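Local atomic coordinates of hypothetical protein XAC2396 (Xanthomonas axonopodis pv. citri, PDB entry 2G3W), a protein that is of unknown function but belongs to the YaeQ family and has a compact fold built around a variation of the PD-(D/E)XK nuclease motif. Residues D37-V42 and I82-P87; L45-F50 and L55-G60. All coordinates share one frame; numbering follows the deposited sequence.

Overall arrangement
From the N terminus the chain lays down strands 6-16 and 21-31 and then enters helix 37-49, which supplies one partner to both contacts. Its last turn and the residue after it pack in interaction 2 against 55-60, closing a short loop of four intervening residues that brings the chain to strand 56-57, one border of the mixed sheet. Interaction 1 closes a longer loop of 39 residues, from the start of the same helix to the end of strand 78-84, and encloses interaction 2. Their centres lie about 10 Å apart, and they meet where Ile82 packs on Phe50 and Leu84 on Ala46. Together they fasten one helix to two strands of a single sheet.

Interaction 1. Residues D37-V42 and I82-P87; sequences DERLMV and IDLGQP
Val42 and Leu84 mark the closest approach of the backbones, CA to CA 7.9 Å, where the first turns of helix 37-49 face the end of strand 78-84. At that spacing no backbone bond crosses the gap, and side chains alone bridge it. Within the helix Val42 N bonds to Glu38 O at 3.0 Å, while the strand gives way to a loop at Gly85. Leu84 points toward the helix and carries the whole strand side of the contact, dividing its two methyls between two residues one helical turn apart. Leu84 CD2 meets Val42 CG1 at 4.2 Å, a loose apolar touch between side chains that run past each other in opposite directions. Leu84 CD1 lies over one face of the Arg39 guanidinium, 3.7 Å above its plane and displaced toward the rim, with Arg39 NH1 nearest at 3.8 Å. Arg39 reaches this place from a bond that does not aim at the strand: CG stands anti to the backbone N (chi1 -165°) and the chain continues extended to NE, carrying the flat group across the leucine. The guanidinium is also held by charge, NH2 in a salt bridge to Asp68 and NH1 in another to Glu35, two anchors that should limit its rotation while Leu84 covers part of one face. Asp68 also accepts a hydrogen bond from Leu84 N, so one carboxylate ties the arginine to the backbone of the strand it lies against. On the strand, Leu84 also touches Ile105 of the neighbouring parallel strand 101-106. This is helix-on-sheet packing, with an arginine anchored outside the two segments flanking the apolar contact, and it joins the start of helix 37-49 to the sheet in a fold built around a variant PD-(D/E)XK nuclease motif.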
loop_
_atom_site.group_PDB
_atom_site.type_symbol
_atom_site.label_atom_id
_atom_site.label_comp_id
_atom_site.label_asym_id
_atom_site.label_seq_id
_atom_site.Cartn_x
_atom_site.Cartn_y
_atom_site.Cartn_z
ATOM N N ASP A 37 -9.706 -21.430 -15.657
ATOM C CA ASP A 37 -9.727 -21.830 -14.235
ATOM C C ASP A 37 -9.033 -20.811 -13.326
ATOM O O ASP A 37 -9.535 -20.463 -12.256
ATOM C CB ASP A 37 -9.065 -23.198 -14.078
ATOM C CG ASP A 37 -9.871 -24.306 -14.694
ATOM O OD1 ASP A 37 -11.020 -24.091 -15.160
ATOM O OD2 ASP A 37 -9.356 -25.423 -14.699
ATOM N N GLU A 38 -7.864 -20.341 -13.757
ATOM C CA GLU A 38 -7.140 -19.283 -13.062
ATOM C C GLU A 38 -8.015 -18.024 -12.856
ATOM O O GLU A 38 -8.110 -17.534 -11.747
ATOM C CB GLU A 38 -5.878 -18.904 -13.843
ATOM C CG GLU A 38 -5.070 -17.748 -13.227
ATOM C CD GLU A 38 -3.764 -17.423 -13.988
ATOM O OE1 GLU A 38 -3.594 -17.864 -15.141
ATOM O OE2 GLU A 38 -2.896 -16.720 -13.429
ATOM N N ARG A 39 -8.629 -17.494 -13.917
ATOM C CA ARG A 39 -9.476 -16.275 -13.787
ATOM C C ARG A 39 -10.639 -16.544 -12.861
ATOM O O ARG A 39 -10.967 -15.695 -12.017
ATOM C CB ARG A 39 -10.050 -15.842 -15.138
ATOM C CG ARG A 39 -10.621 -14.413 -15.108
ATOM C CD ARG A 39 -11.179 -14.062 -16.483
ATOM N NE ARG A 39 -11.647 -12.677 -16.540
ATOM C CZ ARG A 39 -12.748 -12.220 -15.952
ATOM N NH1 ARG A 39 -13.554 -13.050 -15.261
ATOM N NH2 ARG A 39 -13.062 -10.923 -16.082
ATOM N N LEU A 40 -11.258 -17.728 -12.976
ATOM C CA LEU A 40 -12.366 -18.055 -12.048
ATOM C C LEU A 40 -11.912 -17.997 -10.582
ATOM O O LEU A 40 -12.609 -17.462 -9.698
ATOM C CB LEU A 40 -12.994 -19.420 -12.389
ATOM C CG LEU A 40 -14.272 -19.520 -11.557
ATOM C CD1 LEU A 40 -15.484 -19.543 -12.404
ATOM C CD2 LEU A 40 -14.227 -20.631 -10.519
HETATM N N MSE A 41 -10.746 -18.551 -10.299
HETATM C CA MSE A 41 -10.257 -18.577 -8.926
HETATM C C MSE A 41 -9.841 -17.166 -8.451
HETATM O O MSE A 41 -9.962 -16.835 -7.270
HETATM C CB MSE A 41 -9.119 -19.633 -8.731
HETATM C CG MSE A 41 -9.564 -21.095 -8.995
HETATM SE SE MSE A 41 -10.918 -21.622 -7.726
HETATM C CE MSE A 41 -9.805 -21.603 -6.147
ATOM N N VAL A 42 -9.375 -16.337 -9.363
ATOM C CA VAL A 42 -9.088 -14.921 -9.039
ATOM C C VAL A 42 -10.414 -14.230 -8.684
ATOM O O VAL A 42 -10.453 -13.428 -7.724
ATOM C CB VAL A 42 -8.378 -14.160 -10.175
ATOM C CG1 VAL A 42 -8.255 -12.643 -9.859
ATOM C CG2 VAL A 42 -6.951 -14.701 -10.387
ATOM N N ILE A 82 -15.726 -3.992 -9.216
ATOM C CA ILE A 82 -14.442 -4.712 -9.328
ATOM C C ILE A 82 -14.233 -5.331 -10.717
ATOM O O ILE A 82 -15.069 -6.124 -11.162
ATOM C CB ILE A 82 -14.327 -5.837 -8.230
ATOM C CG1 ILE A 82 -14.634 -5.301 -6.806
ATOM C CG2 ILE A 82 -12.928 -6.504 -8.311
ATOM C CD1 ILE A 82 -14.805 -6.364 -5.712
ATOM N N ASP A 83 -13.146 -4.958 -11.410
ATOM C CA ASP A 83 -12.800 -5.512 -12.719
ATOM C C ASP A 83 -11.474 -6.265 -12.634
ATOM O O ASP A 83 -10.504 -5.768 -12.023
ATOM C CB ASP A 83 -12.672 -4.422 -13.813
ATOM C CG ASP A 83 -14.021 -4.021 -14.429
ATOM O OD1 ASP A 83 -14.948 -4.828 -14.469
ATOM O OD2 ASP A 83 -14.172 -2.869 -14.833
ATOM N N LEU A 84 -11.428 -7.466 -13.210
ATOM C CA LEU A 84 -10.230 -8.280 -13.111
ATOM C C LEU A 84 -9.423 -8.026 -14.348
ATOM O O LEU A 84 -9.972 -7.660 -15.402
ATOM C CB LEU A 84 -10.518 -9.784 -12.962
ATOM C CG LEU A 84 -11.628 -10.109 -11.930
ATOM C CD1 LEU A 84 -12.047 -11.562 -12.069
ATOM C CD2 LEU A 84 -11.189 -9.781 -10.521
ATOM N N GLY A 85 -8.121 -8.193 -14.222
ATOM C CA GLY A 85 -7.241 -8.071 -15.388
ATOM C C GLY A 85 -6.661 -6.692 -15.596
ATOM O O GLY A 85 -6.289 -5.967 -14.644
ATOM N N GLN A 86 -6.586 -6.325 -16.875
ATOM C CA GLN A 86 -5.929 -5.126 -17.290
ATOM C C GLN A 86 -6.921 -4.318 -18.101
ATOM O O GLN A 86 -6.734 -4.191 -19.334
ATOM C CB GLN A 86 -4.802 -5.503 -18.249
ATOM C CG GLN A 86 -3.492 -4.994 -17.854
ATOM C CD GLN A 86 -2.627 -6.117 -17.390
ATOM O OE1 GLN A 86 -1.780 -6.568 -18.156
ATOM N NE2 GLN A 86 -2.844 -6.609 -16.153
ATOM N N PRO A 87 -7.969 -3.766 -17.458
ATOM C CA PRO A 87 -8.909 -2.972 -18.276
ATOM C C PRO A 87 -8.291 -1.795 -19.008
ATOM O O PRO A 87 -7.385 -1.144 -18.502
ATOM C CB PRO A 87 -9.929 -2.462 -17.247
ATOM C CG PRO A 87 -9.366 -2.700 -15.962
ATOM C CD PRO A 87 -8.405 -3.833 -16.058
#

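Interaction 2. Residues L45-F50 and L55-G60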
loop_
_atom_site.group_PDB
_atom_site.type_symbol
_atom_site.label_atom_id
_atom_site.label_comp_id
_atom_site.label_asym_id
_atom_site.label_seq_id
_atom_site.Cartn_x
_atom_site.Cartn_y
_atom_site.Cartn_z
ATOM N N LEU A 45 -11.236 -15.504 -5.235
ATOM C CA LEU A 45 -10.346 -14.775 -4.325
ATOM C C LEU A 45 -10.813 -13.308 -4.130
ATOM O O LEU A 45 -10.752 -12.775 -3.005
ATOM C CB LEU A 45 -8.870 -14.852 -4.818
ATOM C CG LEU A 45 -7.836 -14.018 -4.054
ATOM C CD1 LEU A 45 -7.694 -14.409 -2.616
ATOM C CD2 LEU A 45 -6.482 -14.058 -4.767
ATOM N N ALA A 46 -11.240 -12.660 -5.221
ATOM C CA ALA A 46 -11.695 -11.261 -5.173
ATOM C C ALA A 46 -12.904 -11.106 -4.275
ATOM O O ALA A 46 -12.991 -10.161 -3.472
ATOM C CB ALA A 46 -12.001 -10.731 -6.562
ATOM N N PHE A 47 -13.844 -12.035 -4.410
ATOM C CA PHE A 47 -14.969 -12.039 -3.519
ATOM C C PHE A 47 -14.479 -12.091 -2.054
ATOM O O PHE A 47 -14.917 -11.296 -1.216
ATOM C CB PHE A 47 -15.950 -13.183 -3.876
ATOM C CG PHE A 47 -17.269 -13.069 -3.152
ATOM C CD1 PHE A 47 -17.344 -13.353 -1.811
ATOM C CD2 PHE A 47 -18.420 -12.630 -3.812
ATOM C CE1 PHE A 47 -18.551 -13.223 -1.100
ATOM C CE2 PHE A 47 -19.653 -12.521 -3.111
ATOM C CZ PHE A 47 -19.699 -12.804 -1.762
ATOM N N ALA A 48 -13.537 -12.983 -1.757
ATOM C CA ALA A 48 -13.028 -13.121 -0.400
ATOM C C ALA A 48 -12.305 -11.879 0.099
ATOM O O ALA A 48 -12.393 -11.552 1.303
ATOM C CB ALA A 48 -12.133 -14.351 -0.284
ATOM N N LEU A 49 -11.585 -11.189 -0.786
ATOM C CA LEU A 49 -10.895 -9.948 -0.394
ATOM C C LEU A 49 -11.869 -8.808 -0.035
ATOM O O LEU A 49 -11.554 -7.953 0.784
ATOM C CB LEU A 49 -9.884 -9.494 -1.459
ATOM C CG LEU A 49 -8.721 -10.466 -1.761
ATOM C CD1 LEU A 49 -7.773 -9.889 -2.830
ATOM C CD2 LEU A 49 -7.977 -10.798 -0.468
ATOM N N PHE A 50 -13.054 -8.831 -0.631
ATOM C CA PHE A 50 -14.005 -7.732 -0.523
ATOM C C PHE A 50 -15.366 -8.148 0.041
ATOM O O PHE A 50 -16.341 -7.422 -0.116
ATOM C CB PHE A 50 -14.169 -7.072 -1.903
ATOM C CG PHE A 50 -12.946 -6.339 -2.334
ATOM C CD1 PHE A 50 -12.663 -5.082 -1.805
ATOM C CD2 PHE A 50 -12.018 -6.945 -3.173
ATOM C CE1 PHE A 50 -11.522 -4.442 -2.125
ATOM C CE2 PHE A 50 -10.868 -6.303 -3.504
ATOM C CZ PHE A 50 -10.618 -5.037 -2.990
ATOM N N LEU A 55 -22.174 -8.179 -1.747
ATOM C CA LEU A 55 -21.313 -8.378 -2.897
ATOM C C LEU A 55 -21.954 -9.441 -3.778
ATOM O O LEU A 55 -22.401 -10.489 -3.277
ATOM C CB LEU A 55 -19.904 -8.807 -2.459
ATOM C CG LEU A 55 -18.777 -8.829 -3.512
ATOM C CD1 LEU A 55 -18.689 -7.464 -4.220
ATOM C CD2 LEU A 55 -17.449 -9.127 -2.871
ATOM N N GLU A 56 -22.016 -9.165 -5.079
ATOM C CA GLU A 56 -22.470 -10.150 -6.055
ATOM C C GLU A 56 -21.515 -10.229 -7.244
ATOM O O GLU A 56 -20.882 -9.239 -7.602
ATOM C CB GLU A 56 -23.881 -9.827 -6.549
ATOM C CG GLU A 56 -24.936 -10.114 -5.488
ATOM C CD GLU A 56 -26.241 -9.409 -5.732
ATOM O OE1 GLU A 56 -26.382 -8.744 -6.787
ATOM O OE2 GLU A 56 -27.127 -9.523 -4.848
ATOM N N PHE A 57 -21.430 -11.410 -7.847
ATOM C CA PHE A 57 -20.770 -11.559 -9.150
ATOM C C PHE A 57 -21.617 -10.904 -10.232
ATOM O O PHE A 57 -22.839 -11.081 -10.254
ATOM C CB PHE A 57 -20.528 -13.052 -9.466
ATOM C CG PHE A 57 -19.601 -13.739 -8.470
ATOM C CD1 PHE A 57 -18.253 -13.401 -8.407
ATOM C CD2 PHE A 57 -20.085 -14.715 -7.588
ATOM C CE1 PHE A 57 -17.383 -14.015 -7.482
ATOM C CE2 PHE A 57 -19.226 -15.341 -6.660
ATOM C CZ PHE A 57 -17.877 -14.983 -6.597
ATOM N N GLY A 58 -20.983 -10.127 -11.104
ATOM C CA GLY A 58 -21.654 -9.573 -12.277
ATOM C C GLY A 58 -21.411 -10.530 -13.432
ATOM O O GLY A 58 -20.658 -11.496 -13.285
ATOM N N ARG A 59 -22.038 -10.303 -14.579
ATOM C CA ARG A 59 -21.624 -11.074 -15.759
ATOM C C ARG A 59 -20.723 -10.212 -16.629
ATOM O O ARG A 59 -21.048 -9.913 -17.792
ATOM C CB ARG A 59 -22.801 -11.627 -16.558
ATOM C CG ARG A 59 -23.882 -12.260 -15.724
ATOM C CD ARG A 59 -24.984 -11.251 -15.447
ATOM N NE ARG A 59 -25.828 -11.011 -16.617
ATOM C CZ ARG A 59 -26.833 -10.141 -16.643
ATOM N NH1 ARG A 59 -27.110 -9.410 -15.571
ATOM N NH2 ARG A 59 -27.569 -9.993 -17.739
ATOM N N GLY A 60 -19.598 -9.799 -16.051
ATOM C CA GLY A 60 -18.656 -8.937 -16.738
ATOM C C GLY A 60 -17.978 -9.577 -17.938
ATOM O O GLY A 60 -17.080 -8.973 -18.530
#
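Phe47 meets Leu55 and Phe57 together, and its ring is the hub of the contact. Leu55 CD2 sits over one face of the Phe47 ring, 4.0 Å from its centroid and 19° off the normal, a CH-pi contact. Leu55 and Phe47 lie alongside each other, pointing opposite ways, and further along the ring Phe47 CE2 comes 3.4 Å from the carbonyl Leu55 O. Phe57 crosses the Phe47 side chain at about a right angle. Its ring is oblique to that of Phe47, planes at 39° and centroids 5.3 Å apart, and presents a face to Phe47 CD2, which is 3.7 Å from Phe57 CZ. Leu55 CD2 is shared: besides the Phe47 ring it abuts the end of the helix, 3.4 Å from Phe50 O and 4.0 Å from Phe50 CB. Phe47 swings its ring opposite the backbone N (chi1 -169°), which sends it toward the incoming chain. Phe50, the first residue to leave helical geometry, turns its ring away from Leu55, with Ala46 O at the ring's edge and in its plane. Farther out, His25 packs edge-to-face with Phe47. Leu69 of strand 69-72 touches Phe47, Leu55 and Phe57, and strand 56-57 runs antiparallel beside that strand. Leu27 of strand 21-31, at the other border of the sheet, reaches Phe47 and Phe57, so the end of helix 37-49 packs against side chains from both borders.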